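PDB 3CP3: pyridoxamine 5'-phosphate oxidase family protein from Corynebacterium diphtheriae NCTC 13129, which is of unknown function but belongs to the pyridoxamine 5'-phosphate oxidase family of the FMN-binding clan, and so may bind a flavin. Local coordinates for residues G30-H35 against V77-D82; V34-D39 against S70-S75; P44-L49 against G114-L119; V58-A63 against N125-D130. All coordinates share one frame; numbering follows the deposited sequence. Where two conformers were deposited one is given.

Contact 1 of 4, residues G30-H35 against V77-D82; sequences GRLVVH and VLFEVD. With ACY (acetic acid), chain B.
Arg31 and Glu80 run side by side off one face of the sheet, and the guanidinium NH1 reaches the carboxylate OE1 of Glu80 at 2.9 Å in a hydrogen-bonded salt bridge. OE1 is met on its syn side, with the carboxylate turned 64° from the guanidinium. Glu80 gets there by a sharp bend at its second torsion (chi2 -97°), whereas the Arg31 chain stays extended from CG to NE. Asp82 OD2 lies 3.5 Å from Arg31 NH1, well out of the guanidinium plane, a purely electrostatic pair; its stronger partner is Arg31 of the second subunit, whose own Asp82 binds this Arg31 in return. This buried cluster thus joins the two chains where two neighbouring antiparallel strands, 29-36 and 76-83, of the sheet meet the second subunit. Backbone bonds pair Arg31 with Glu80 and Val33 with Leu78, the latter through Val33 N to Leu78 O at 2.8 Å. On the other face the Phe79 ring, its CG anti to the backbone N (chi1 -168°), is brought against the backbone of strand 29-36: CZ comes to 3.5 Å from Gly30 CA, while Arg31 N stands over one ring face. Leu32 CD1 touches the ring at its edge, 4.0 Å from Phe79 CD1, and also packs on Val77 CB at 3.8 Å. An acetic acid molecule, probably from the crystallisation liquor, lies beside the Arg31 guanidinium, but its placing is doubtful.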
loop_
_atom_site.group_PDB
_atom_site.type_symbol
_atom_site.label_atom_id
_atom_site.label_comp_id
_atom_site.label_asym_id
_atom_site.label_seq_id
_atom_site.Cartn_x
_atom_site.Cartn_y
_atom_site.Cartn_z
ATOM N N GLY A 30 -8.814 -0.775 -2.001
ATOM C CA GLY A 30 -7.420 -0.962 -2.473
ATOM C C GLY A 30 -6.587 0.284 -2.224
ATOM O O GLY A 30 -7.119 1.319 -1.761
ATOM N N ARG A 31 -5.301 0.224 -2.527
ATOM C CA ARG A 31 -4.409 1.345 -2.258
ATOM C C ARG A 31 -3.794 1.838 -3.528
ATOM O O ARG A 31 -3.244 1.058 -4.314
ATOM C CB ARG A 31 -3.277 0.859 -1.339
ATOM C CG ARG A 31 -3.881 0.386 -0.001
ATOM C CD ARG A 31 -3.052 -0.527 0.766
ATOM N NE ARG A 31 -3.923 -0.992 1.833
ATOM C CZ ARG A 31 -4.571 -2.138 1.763
ATOM N NH1 ARG A 31 -4.332 -2.990 0.730
ATOM N NH2 ARG A 31 -5.377 -2.459 2.760
ATOM N N LEU A 32 -3.855 3.154 -3.734
ATOM C CA LEU A 32 -3.238 3.716 -4.889
ATOM C C LEU A 32 -1.867 4.264 -4.504
ATOM O O LEU A 32 -1.746 5.053 -3.558
ATOM C CB LEU A 32 -4.120 4.844 -5.435
ATOM C CG LEU A 32 -3.676 5.361 -6.798
ATOM C CD1 LEU A 32 -4.032 4.436 -7.967
ATOM C CD2 LEU A 32 -4.299 6.726 -7.011
ATOM N N VAL A 33 -0.831 3.914 -5.286
ATOM C CA VAL A 33 0.431 4.508 -5.008
ATOM C C VAL A 33 0.727 5.501 -6.103
ATOM O O VAL A 33 0.771 5.131 -7.295
ATOM C CB VAL A 33 1.567 3.450 -4.952
ATOM C CG1 VAL A 33 2.870 4.125 -4.654
ATOM C CG2 VAL A 33 1.228 2.388 -3.869
ATOM N N VAL A 34 1.000 6.729 -5.683
ATOM C CA VAL A 34 1.228 7.809 -6.614
ATOM C C VAL A 34 2.558 8.449 -6.367
ATOM O O VAL A 34 3.195 8.239 -5.317
ATOM C CB VAL A 34 0.158 8.922 -6.492
ATOM C CG1 VAL A 34 -1.233 8.346 -6.739
ATOM C CG2 VAL A 34 0.216 9.558 -5.099
ATOM N N HIS A 35 2.997 9.191 -7.368
ATOM C CA HIS A 35 4.232 9.901 -7.248
ATOM C C HIS A 35 4.314 11.095 -8.088
ATOM O O HIS A 35 3.788 11.120 -9.212
ATOM C CB HIS A 35 5.462 9.008 -7.493
ATOM C CG HIS A 35 5.642 8.532 -8.900
ATOM N ND1 HIS A 35 4.840 7.558 -9.462
ATOM C CD2 HIS A 35 6.595 8.802 -9.813
ATOM C CE1 HIS A 35 5.268 7.283 -10.680
ATOM N NE2 HIS A 35 6.314 8.045 -10.927
ATOM N N VAL A 77 0.928 4.772 -11.943
ATOM C CA VAL A 77 0.520 4.439 -10.571
ATOM C C VAL A 77 0.700 2.950 -10.327
ATOM O O VAL A 77 0.870 2.149 -11.279
ATOM C CB VAL A 77 -0.998 4.794 -10.264
ATOM C CG1 VAL A 77 -1.246 6.312 -10.305
ATOM C CG2 VAL A 77 -2.008 4.066 -11.211
ATOM N N LEU A 78 0.632 2.553 -9.055
ATOM C CA LEU A 78 0.375 1.174 -8.742
ATOM C C LEU A 78 -0.921 1.127 -8.007
ATOM O O LEU A 78 -1.295 2.104 -7.351
ATOM C CB LEU A 78 1.420 0.632 -7.728
ATOM C CG LEU A 78 2.878 0.728 -8.000
ATOM C CD1 LEU A 78 3.608 0.124 -6.764
ATOM C CD2 LEU A 78 3.234 -0.005 -9.330
ATOM N N PHE A 79 -1.586 -0.007 -8.073
ATOM C CA PHE A 79 -2.790 -0.255 -7.295
ATOM C C PHE A 79 -2.655 -1.612 -6.640
ATOM O O PHE A 79 -2.345 -2.634 -7.320
ATOM C CB PHE A 79 -4.056 -0.160 -8.183
ATOM C CG PHE A 79 -5.345 -0.125 -7.387
ATOM C CD1 PHE A 79 -5.758 1.045 -6.776
ATOM C CD2 PHE A 79 -6.113 -1.268 -7.201
ATOM C CE1 PHE A 79 -6.937 1.069 -6.013
ATOM C CE2 PHE A 79 -7.269 -1.241 -6.435
ATOM C CZ PHE A 79 -7.665 -0.073 -5.845
ATOM N N GLU A 80 -2.890 -1.661 -5.332
ATOM C CA GLU A 80 -2.616 -2.829 -4.565
ATOM C C GLU A 80 -3.791 -3.226 -3.679
ATOM O O GLU A 80 -4.457 -2.386 -3.048
ATOM C CB GLU A 80 -1.313 -2.659 -3.701
ATOM C CG GLU A 80 -0.809 -3.964 -3.045
ATOM C CD GLU A 80 -1.260 -4.132 -1.601
ATOM O OE1 GLU A 80 -2.054 -3.255 -1.099
ATOM O OE2 GLU A 80 -0.698 -5.033 -0.929
ATOM N N VAL A 81 -4.011 -4.532 -3.635
ATOM C CA VAL A 81 -4.946 -5.165 -2.703
ATOM C C VAL A 81 -4.166 -6.279 -1.993
ATOM O O VAL A 81 -3.268 -6.916 -2.587
ATOM C CB VAL A 81 -6.181 -5.673 -3.508
ATOM C CG1 VAL A 81 -7.097 -6.469 -2.640
ATOM C CG2 VAL A 81 -6.929 -4.524 -4.180
ATOM N N ASP A 82 -4.419 -6.517 -0.694
ATOM C CA ASP A 82 -3.840 -7.659 0.002
ATOM C C ASP A 82 -4.767 -8.271 1.061
ATOM O O ASP A 82 -5.888 -7.754 1.249
ATOM C CB ASP A 82 -2.371 -7.492 0.562
ATOM C CG ASP A 82 -2.201 -6.361 1.665
ATOM O OD1 ASP A 82 -2.353 -6.599 2.906
ATOM O OD2 ASP A 82 -1.736 -5.293 1.288
HETATM C C ACY B . -7.537 -4.747 1.244
HETATM O O ACY B . -7.275 -4.435 0.060
HETATM O OXT ACY B . -8.707 -4.844 1.695
HETATM C CH3 ACY B . -6.385 -5.043 2.191
#

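Contact 2 of 4, residues V34-D39 against S70-S75; sequences VHRKDD and SVNLNS
His35 and Asn74 meet through both backbone and side chain. The single direct hydrogen bond between the segments runs from Asn74 N to His35 O, 2.9 Å long, and ties the loop to strand 29-36 just ahead of strand 76-83, which pairs with it. Two waters add indirect bridges: one accepts from His35 N and lies 2.7 Å from Asn74 O, the other accepts from both Lys37 N and Asn74 ND2. The Asn74 amide is stacked alongside the His35 imidazole with the planes 24° apart, and Asn74 CB sits over one ring face, 4.0 Å from the ring centroid, a CH-pi contact. His35 takes chi1 69°, which places CG between its backbone N and carbonyl carbon and folds the ring toward the loop. Asn74 OD1 is held by Asp76 N, which fixes the amide's rotation. Apolar contact comes from Leu73 CD1, set against the whole Val34 fork, 3.9 Å from Val34 CB. Further out, one of two modelled Arg36 conformers runs obliquely past Asn72. Residues 36-39 form a type II' turn and 70-73 a type I turn. The tight turn links strands 29-36 and 39-50 as a beta hairpin, and the loop beside it leads into strand 76-83; at the hairpin, His35 also packs on Asp38 of the second subunit.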
loop_
_atom_site.group_PDB
_atom_site.type_symbol
_atom_site.label_atom_id
_atom_site.label_comp_id
_atom_site.label_asym_id
_atom_site.label_seq_id
_atom_site.Cartn_x
_atom_site.Cartn_y
_atom_site.Cartn_z
ATOM N N VAL A 34 1.000 6.729 -5.683
ATOM C CA VAL A 34 1.228 7.809 -6.614
ATOM C C VAL A 34 2.558 8.449 -6.367
ATOM O O VAL A 34 3.195 8.239 -5.317
ATOM C CB VAL A 34 0.158 8.922 -6.492
ATOM C CG1 VAL A 34 -1.233 8.346 -6.739
ATOM C CG2 VAL A 34 0.216 9.558 -5.099
ATOM N N HIS A 35 2.997 9.191 -7.368
ATOM C CA HIS A 35 4.232 9.901 -7.248
ATOM C C HIS A 35 4.314 11.095 -8.088
ATOM O O HIS A 35 3.788 11.120 -9.212
ATOM C CB HIS A 35 5.462 9.008 -7.493
ATOM C CG HIS A 35 5.642 8.532 -8.900
ATOM N ND1 HIS A 35 4.840 7.558 -9.462
ATOM C CD2 HIS A 35 6.595 8.802 -9.813
ATOM C CE1 HIS A 35 5.268 7.283 -10.680
ATOM N NE2 HIS A 35 6.314 8.045 -10.927
ATOM N N ARG A 36 4.940 12.138 -7.544
ATOM C CA ARG A 36 5.416 13.275 -8.345
ATOM C C ARG A 36 6.942 13.281 -8.174
ATOM O O ARG A 36 7.475 13.655 -7.111
ATOM C CB ARG A 36 4.755 14.592 -7.915
ATOM C CG ARG A 36 5.206 15.848 -8.686
ATOM C CD ARG A 36 4.567 17.132 -8.104
ATOM N NE ARG A 36 5.248 18.356 -8.553
ATOM C CZ ARG A 36 4.776 19.593 -8.401
ATOM N NH1 ARG A 36 3.600 19.801 -7.818
ATOM N NH2 ARG A 36 5.477 20.636 -8.848
ATOM N N LYS A 37 7.624 12.793 -9.212
ATOM C CA LYS A 37 9.064 12.468 -9.183
ATOM C C LYS A 37 9.338 11.449 -8.080
ATOM O O LYS A 37 8.757 10.346 -8.088
ATOM C CB LYS A 37 9.969 13.734 -9.067
ATOM C CG LYS A 37 9.758 14.772 -10.173
ATOM C CD LYS A 37 10.845 15.856 -10.120
ATOM C CE LYS A 37 10.501 17.063 -10.997
ATOM N NZ LYS A 37 11.577 18.129 -10.934
ATOM N N ASP A 38 10.177 11.815 -7.111
ATOM C CA ASP A 38 10.528 10.903 -6.014
ATOM C C ASP A 38 9.692 10.997 -4.734
ATOM O O ASP A 38 9.872 10.158 -3.813
ATOM C CB ASP A 38 12.001 11.058 -5.635
ATOM C CG ASP A 38 12.923 10.455 -6.668
ATOM O OD1 ASP A 38 13.636 9.479 -6.313
ATOM O OD2 ASP A 38 12.931 10.957 -7.827
ATOM N N ASP A 39 8.881 12.048 -4.598
ATOM C CA ASP A 39 7.947 12.003 -3.505
ATOM C C ASP A 39 6.888 11.021 -3.910
ATOM O O ASP A 39 6.387 11.065 -5.051
ATOM C CB ASP A 39 7.317 13.331 -3.126
ATOM C CG ASP A 39 6.572 13.227 -1.800
ATOM O OD1 ASP A 39 7.118 12.583 -0.870
ATOM O OD2 ASP A 39 5.446 13.747 -1.687
ATOM N N SER A 70 -4.243 14.173 -8.092
ATOM C CA SER A 70 -4.224 15.480 -8.732
ATOM C C SER A 70 -3.594 15.317 -10.127
ATOM O O SER A 70 -2.804 14.406 -10.322
ATOM C CB SER A 70 -3.315 16.370 -7.911
ATOM O OG SER A 70 -3.975 17.538 -7.510
ATOM N N VAL A 71 -3.895 16.205 -11.082
ATOM C CA VAL A 71 -3.279 16.083 -12.415
ATOM C C VAL A 71 -1.748 16.222 -12.434
ATOM O O VAL A 71 -1.099 15.813 -13.415
ATOM C CB VAL A 71 -3.970 16.972 -13.526
ATOM C CG1 VAL A 71 -5.387 16.423 -13.840
ATOM C CG2 VAL A 71 -3.995 18.433 -13.145
ATOM N N ASN A 72 -1.164 16.788 -11.364
ATOM C CA ASN A 72 0.311 16.944 -11.302
ATOM C C ASN A 72 1.040 15.731 -10.810
ATOM O O ASN A 72 2.255 15.678 -10.879
ATOM C CB ASN A 72 0.774 18.189 -10.524
ATOM C CG ASN A 72 0.136 18.300 -9.139
ATOM O OD1 ASN A 72 0.208 17.387 -8.320
ATOM N ND2 ASN A 72 -0.476 19.445 -8.880
ATOM N N LEU A 73 0.305 14.767 -10.267
ATOM C CA LEU A 73 0.874 13.438 -10.009
ATOM C C LEU A 73 1.094 12.756 -11.365
ATOM O O LEU A 73 0.395 13.007 -12.327
ATOM C CB LEU A 73 -0.024 12.592 -9.124
ATOM C CG LEU A 73 -0.518 13.213 -7.789
ATOM C CD1 LEU A 73 -1.568 12.308 -7.160
ATOM C CD2 LEU A 73 0.634 13.379 -6.861
ATOM N N ASN A 74 2.129 11.967 -11.455
ATOM C CA ASN A 74 2.308 11.193 -12.655
ATOM C C ASN A 74 1.017 10.352 -12.907
ATOM O O ASN A 74 0.385 9.890 -11.963
ATOM C CB ASN A 74 3.508 10.326 -12.407
ATOM C CG ASN A 74 4.181 9.887 -13.647
ATOM O OD1 ASN A 74 3.584 9.237 -14.481
ATOM N ND2 ASN A 74 5.474 10.123 -13.721
ATOM N N SER A 75 0.653 10.127 -14.163
ATOM C CA SER A 75 -0.460 9.204 -14.434
ATOM C C SER A 75 -0.066 7.764 -14.126
ATOM O O SER A 75 -0.927 6.887 -13.919
ATOM C CB SER A 75 -0.958 9.376 -15.896
ATOM O OG SER A 75 0.000 8.816 -16.811
HETATM O O HOH W 1 1.489 8.630 -9.801
HETATM O O HOH W 2 6.563 12.076 -11.813
#

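Contact 3 of 4, residues P44-L49 against G114-L119; sequences PVNFVL and GLKPWL
A chi1 of -73° sets Leu115 CG anti to its carbonyl carbon; with chi2 158° CD1 continues the chain and CD2 branches off onto strand 39-50. A chi1 of -76° at Val48 splays both methyls against it. The loop between helix 104-110 and strand 125-139 is thereby laid against the curled antiparallel sheet, consistent with the FMN-binding split barrel of this family, in a surface contact made by van der Waals packing. Leu115 CG lies across the Val48 fork, 3.9 Å from CG2 and 4.1 Å from CG1, the two side chains meeting at a slant. At the other end of the patch the Lys116 methylenes lie loosely near Asn46, whose side chain is modelled in two positions. Gly114 completes the loop side, its carbonyl carbon 4.2 Å from Val48 CG1. Beyond the segments, Val48 also packs on Leu113 and Tyr59, while Leu115 touches Arg61. The closest approach is that of Leu115 CD2, which rests against the strand backbone 3.5 Å from both Asn46 O and Phe47 C.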
loop_
_atom_site.group_PDB
_atom_site.type_symbol
_atom_site.label_atom_id
_atom_site.label_comp_id
_atom_site.label_asym_id
_atom_site.label_seq_id
_atom_site.Cartn_x
_atom_site.Cartn_y
_atom_site.Cartn_z
ATOM N N PRO A 44 -5.837 4.641 0.504
ATOM C CA PRO A 44 -6.839 3.601 0.235
ATOM C C PRO A 44 -8.036 4.218 -0.479
ATOM O O PRO A 44 -8.336 5.409 -0.258
ATOM C CB PRO A 44 -7.225 3.118 1.628
ATOM C CG PRO A 44 -6.827 4.173 2.534
ATOM C CD PRO A 44 -5.882 5.108 1.894
ATOM N N VAL A 45 -8.672 3.458 -1.351
ATOM C CA VAL A 45 -9.884 3.941 -2.013
ATOM C C VAL A 45 -10.803 2.762 -2.147
ATOM O O VAL A 45 -10.318 1.622 -2.172
ATOM C CB VAL A 45 -9.601 4.499 -3.438
ATOM C CG1 VAL A 45 -8.827 5.759 -3.373
ATOM C CG2 VAL A 45 -8.886 3.451 -4.393
ATOM N N ASN A 46 -12.117 3.004 -2.192
ATOM C CA ASN A 46 -13.072 1.975 -2.649
ATOM C C ASN A 46 -13.005 1.936 -4.190
ATOM O O ASN A 46 -13.054 2.983 -4.866
ATOM C CB ASN A 46 -14.527 2.245 -2.152
ATOM C CG ASN A 46 -14.715 2.002 -0.637
ATOM O OD1 ASN A 46 -14.454 0.909 -0.117
ATOM N ND2 ASN A 46 -15.185 3.019 0.063
ATOM N N PHE A 47 -12.890 0.745 -4.757
ATOM C CA PHE A 47 -12.679 0.584 -6.211
ATOM C C PHE A 47 -13.613 -0.525 -6.721
ATOM O O PHE A 47 -14.141 -1.344 -5.941
ATOM C CB PHE A 47 -11.185 0.198 -6.506
ATOM C CG PHE A 47 -10.886 -1.232 -6.169
ATOM C CD1 PHE A 47 -10.917 -2.226 -7.160
ATOM C CD2 PHE A 47 -10.624 -1.601 -4.865
ATOM C CE1 PHE A 47 -10.729 -3.561 -6.831
ATOM C CE2 PHE A 47 -10.381 -2.949 -4.535
ATOM C CZ PHE A 47 -10.440 -3.932 -5.520
ATOM N N VAL A 48 -13.744 -0.602 -8.033
ATOM C CA VAL A 48 -14.318 -1.773 -8.665
ATOM C C VAL A 48 -13.420 -2.119 -9.847
ATOM O O VAL A 48 -12.836 -1.226 -10.478
ATOM C CB VAL A 48 -15.792 -1.541 -9.146
ATOM C CG1 VAL A 48 -16.766 -1.574 -7.965
ATOM C CG2 VAL A 48 -15.937 -0.203 -9.968
ATOM N N LEU A 49 -13.310 -3.417 -10.123
ATOM C CA LEU A 49 -12.630 -3.921 -11.299
ATOM C C LEU A 49 -13.634 -4.086 -12.442
ATOM O O LEU A 49 -14.662 -4.740 -12.270
ATOM C CB LEU A 49 -12.027 -5.301 -10.976
ATOM C CG LEU A 49 -11.306 -6.003 -12.124
ATOM C CD1 LEU A 49 -9.988 -5.215 -12.462
ATOM C CD2 LEU A 49 -10.971 -7.436 -11.723
ATOM N N GLY A 114 -21.307 -0.564 -9.035
ATOM C CA GLY A 114 -21.536 -0.901 -7.629
ATOM C C GLY A 114 -20.520 -0.357 -6.628
ATOM O O GLY A 114 -20.248 -1.007 -5.608
ATOM N N LEU A 115 -19.939 0.818 -6.896
ATOM C CA LEU A 115 -19.131 1.501 -5.878
ATOM C C LEU A 115 -20.050 2.006 -4.785
ATOM O O LEU A 115 -21.185 2.360 -5.060
ATOM C CB LEU A 115 -18.393 2.684 -6.468
ATOM C CG LEU A 115 -17.208 2.433 -7.378
ATOM C CD1 LEU A 115 -16.988 3.657 -8.248
ATOM C CD2 LEU A 115 -15.959 2.117 -6.549
ATOM N N LYS A 116 -19.562 2.069 -3.553
ATOM C CA LYS A 116 -20.404 2.519 -2.443
ATOM C C LYS A 116 -20.839 3.994 -2.599
ATOM O O LYS A 116 -20.000 4.868 -2.768
ATOM C CB LYS A 116 -19.684 2.309 -1.105
ATOM C CG LYS A 116 -19.683 0.862 -0.595
ATOM C CD LYS A 116 -18.365 0.167 -0.905
ATOM C CE LYS A 116 -18.288 -1.213 -0.246
ATOM N NZ LYS A 116 -18.996 -2.240 -1.051
ATOM N N PRO A 117 -22.152 4.276 -2.534
ATOM C CA PRO A 117 -22.556 5.689 -2.616
ATOM C C PRO A 117 -21.904 6.577 -1.540
ATOM O O PRO A 117 -21.751 6.162 -0.387
ATOM C CB PRO A 117 -24.078 5.632 -2.399
ATOM C CG PRO A 117 -24.468 4.238 -2.811
ATOM C CD PRO A 117 -23.320 3.378 -2.387
ATOM N N TRP A 118 -21.526 7.786 -1.921
ATOM C CA TRP A 118 -21.015 8.744 -0.955
ATOM C C TRP A 118 -22.150 9.588 -0.359
ATOM O O TRP A 118 -23.333 9.336 -0.626
ATOM C CB TRP A 118 -19.945 9.622 -1.606
ATOM C CG TRP A 118 -18.595 8.961 -1.691
ATOM C CD1 TRP A 118 -18.218 7.760 -1.129
ATOM C CD2 TRP A 118 -17.426 9.483 -2.330
ATOM N NE1 TRP A 118 -16.895 7.500 -1.400
ATOM C CE2 TRP A 118 -16.382 8.538 -2.134
ATOM C CE3 TRP A 118 -17.156 10.649 -3.058
ATOM C CZ2 TRP A 118 -15.094 8.729 -2.639
ATOM C CZ3 TRP A 118 -15.873 10.836 -3.560
ATOM C CH2 TRP A 118 -14.856 9.881 -3.342
ATOM N N LEU A 119 -21.799 10.557 0.482
ATOM C CA LEU A 119 -22.767 11.579 0.874
ATOM C C LEU A 119 -23.177 12.352 -0.390
ATOM O O LEU A 119 -22.303 12.823 -1.140
ATOM C CB LEU A 119 -22.199 12.536 1.934
ATOM C CG LEU A 119 -22.422 12.351 3.446
ATOM C CD1 LEU A 119 -22.187 13.692 4.141
ATOM C CD2 LEU A 119 -23.811 11.806 3.815
#

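Contact 4 of 4, residues V58-A63 against N125-D130; sequences VYFRTA and NFVRID
Strands 58-62 and 125-130 run antiparallel, 149° between their directions, with six backbone hydrogen bonds pairing Val58 with Ile129, Phe60 with Val127 and Thr62 with Asn125. On the face of these pairs, Val127 CB sits over the Phe60 ring, 3.7 Å from the centroid, a CH-pi contact in which CG1 comes to 3.4 Å from Phe60 CZ. The Phe60 ring is folded back over its own backbone (chi1 66°) and laid along the partner strand. Ile129 meets that ring at its edge, CD1 3.8 Å from Phe60 CE2. On the opposite face, with Tyr59 and Arg128, Arg61 lies alongside Phe126, Arg61 NE 3.6 Å from Phe126 CE1, with guanidinium and ring 45° apart. Tyr59 CE1 rests 3.7 Å from Arg128 CB. One face is therefore apolar in its middle, while the other mixes aromatic rings with charge: Glu106 of helix 104-110 hydrogen-bonds Tyr59 OH and salt-bridges Arg128 NE, and Arg128 NH1 also grips Asp130 OD2, so two acids probably offset the arginine's charge.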
loop_
_atom_site.group_PDB
_atom_site.type_symbol
_atom_site.label_atom_id
_atom_site.label_comp_id
_atom_site.label_asym_id
_atom_site.label_seq_id
_atom_site.Cartn_x
_atom_site.Cartn_y
_atom_site.Cartn_z
ATOM N N VAL A 58 -9.643 -0.456 -13.582
ATOM C CA VAL A 58 -10.155 -0.164 -12.229
ATOM C C VAL A 58 -10.743 1.215 -12.190
ATOM O O VAL A 58 -10.106 2.164 -12.689
ATOM C CB VAL A 58 -8.989 -0.179 -11.187
ATOM C CG1 VAL A 58 -9.453 0.246 -9.775
ATOM C CG2 VAL A 58 -8.367 -1.549 -11.170
ATOM N N TYR A 59 -11.916 1.355 -11.574
ATOM C CA TYR A 59 -12.469 2.685 -11.301
ATOM C C TYR A 59 -12.525 2.945 -9.818
ATOM O O TYR A 59 -12.878 2.051 -9.028
ATOM C CB TYR A 59 -13.910 2.781 -11.816
ATOM C CG TYR A 59 -13.991 2.810 -13.306
ATOM C CD1 TYR A 59 -13.823 4.018 -14.006
ATOM C CD2 TYR A 59 -14.209 1.650 -14.034
ATOM C CE1 TYR A 59 -13.897 4.046 -15.402
ATOM C CE2 TYR A 59 -14.315 1.695 -15.443
ATOM C CZ TYR A 59 -14.124 2.882 -16.106
ATOM O OH TYR A 59 -14.224 2.941 -17.478
ATOM N N PHE A 60 -12.246 4.188 -9.447
ATOM C CA PHE A 60 -12.479 4.671 -8.109
ATOM C C PHE A 60 -12.904 6.139 -8.183
ATOM O O PHE A 60 -12.963 6.707 -9.267
ATOM C CB PHE A 60 -11.221 4.397 -7.222
ATOM C CG PHE A 60 -9.991 5.172 -7.621
ATOM C CD1 PHE A 60 -9.752 6.436 -7.076
ATOM C CD2 PHE A 60 -9.096 4.662 -8.532
ATOM C CE1 PHE A 60 -8.604 7.140 -7.436
ATOM C CE2 PHE A 60 -7.978 5.395 -8.944
ATOM C CZ PHE A 60 -7.723 6.621 -8.387
ATOM N N ARG A 61 -13.327 6.708 -7.058
ATOM C CA ARG A 61 -13.741 8.081 -6.999
ATOM C C ARG A 61 -12.783 8.916 -6.237
ATOM O O ARG A 61 -12.202 8.447 -5.292
ATOM C CB ARG A 61 -15.057 8.191 -6.280
ATOM C CG ARG A 61 -16.165 7.597 -7.033
ATOM C CD ARG A 61 -17.225 7.154 -6.078
ATOM N NE ARG A 61 -18.445 6.990 -6.832
ATOM C CZ ARG A 61 -19.604 6.596 -6.326
ATOM N NH1 ARG A 61 -20.651 6.478 -7.138
ATOM N NH2 ARG A 61 -19.706 6.327 -5.027
ATOM N N THR A 62 -12.683 10.185 -6.623
ATOM C CA THR A 62 -11.930 11.173 -5.876
ATOM C C THR A 62 -12.821 12.378 -5.578
ATOM O O THR A 62 -13.305 13.043 -6.508
ATOM C CB THR A 62 -10.633 11.635 -6.627
ATOM O OG1 THR A 62 -10.916 11.963 -7.995
ATOM C CG2 THR A 62 -9.642 10.573 -6.619
ATOM N N ALA A 63 -13.097 12.617 -4.294
ATOM C CA ALA A 63 -13.744 13.864 -3.899
ATOM C C ALA A 63 -12.751 15.000 -4.000
ATOM O O ALA A 63 -13.081 16.010 -4.581
ATOM C CB ALA A 63 -14.331 13.793 -2.486
ATOM N N ASN A 125 -15.136 12.961 -8.987
ATOM C CA ASN A 125 -14.892 12.419 -10.312
ATOM C C ASN A 125 -14.563 10.947 -10.159
ATOM O O ASN A 125 -13.978 10.554 -9.154
ATOM C CB ASN A 125 -13.694 13.088 -10.996
ATOM C CG ASN A 125 -13.948 14.502 -11.488
ATOM O OD1 ASN A 125 -13.055 15.341 -11.341
ATOM N ND2 ASN A 125 -15.100 14.768 -12.136
ATOM N N PHE A 126 -14.835 10.153 -11.182
ATOM C CA PHE A 126 -14.273 8.804 -11.287
ATOM C C PHE A 126 -12.843 8.914 -11.809
ATOM O O PHE A 126 -12.569 9.822 -12.601
ATOM C CB PHE A 126 -15.109 8.022 -12.279
ATOM C CG PHE A 126 -16.455 7.630 -11.734
ATOM C CD1 PHE A 126 -16.565 6.591 -10.820
ATOM C CD2 PHE A 126 -17.580 8.310 -12.104
ATOM C CE1 PHE A 126 -17.849 6.234 -10.324
ATOM C CE2 PHE A 126 -18.842 7.964 -11.611
ATOM C CZ PHE A 126 -18.942 6.915 -10.715
ATOM N N VAL A 127 -11.958 8.027 -11.395
ATOM C CA VAL A 127 -10.626 7.920 -11.995
ATOM C C VAL A 127 -10.628 6.507 -12.558
ATOM O O VAL A 127 -11.192 5.616 -11.912
ATOM C CB VAL A 127 -9.539 8.110 -10.914
ATOM C CG1 VAL A 127 -8.130 7.918 -11.480
ATOM C CG2 VAL A 127 -9.693 9.500 -10.285
ATOM N N ARG A 128 -10.117 6.330 -13.780
ATOM C CA ARG A 128 -9.943 5.033 -14.417
ATOM C C ARG A 128 -8.462 4.682 -14.414
ATOM O O ARG A 128 -7.640 5.511 -14.793
ATOM C CB ARG A 128 -10.370 5.088 -15.891
ATOM C CG ARG A 128 -10.345 3.727 -16.616
ATOM C CD ARG A 128 -9.991 3.896 -18.103
ATOM N NE ARG A 128 -10.528 5.146 -18.629
ATOM C CZ ARG A 128 -9.878 5.994 -19.416
ATOM N NH1 ARG A 128 -8.620 5.768 -19.822
ATOM N NH2 ARG A 128 -10.502 7.100 -19.805
ATOM N N ILE A 129 -8.141 3.448 -14.025
ATOM C CA ILE A 129 -6.790 2.921 -14.188
ATOM C C ILE A 129 -6.776 1.940 -15.341
ATOM O O ILE A 129 -7.452 0.935 -15.283
ATOM C CB ILE A 129 -6.202 2.197 -12.900
ATOM C CG1 ILE A 129 -6.323 3.103 -11.660
ATOM C CG2 ILE A 129 -4.696 1.860 -13.181
ATOM C CD1 ILE A 129 -6.048 2.425 -10.265
ATOM N N ASP A 130 -5.977 2.226 -16.361
ATOM C CA ASP A 130 -5.734 1.295 -17.431
ATOM C C ASP A 130 -4.565 0.422 -16.989
ATOM O O ASP A 130 -3.465 0.923 -16.801
ATOM C CB ASP A 130 -5.324 2.046 -18.696
ATOM C CG ASP A 130 -6.502 2.702 -19.394
ATOM O OD1 ASP A 130 -7.646 2.230 -19.297
ATOM O OD2 ASP A 130 -6.281 3.721 -20.016
#

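All four contacts draw on one antiparallel sheet. Contacts 1 and 4, with centres 12 Å apart, share an apolar interior: Leu32 CD1 meets Ile129 CD1 at 3.7 Å, and Leu32 CD2 meets Phe60 CZ at the same distance. Contact 3 borders both, through Phe47 CG at 3.4 Å from Phe79 CZ and a probable hydrogen bond between Val48 O and Tyr59 N, 3.0 Å. Contact 2 continues strand 29-36 outward from contact 1, its centre about 22 Å from that of contact 3. Contacts 1, 2 and 3 touch the second subunit; contact 4 does not. The acetic acid molecules near Arg31, probably from the crystallisation liquor, may mark a pocket, but this does not identify a flavin site.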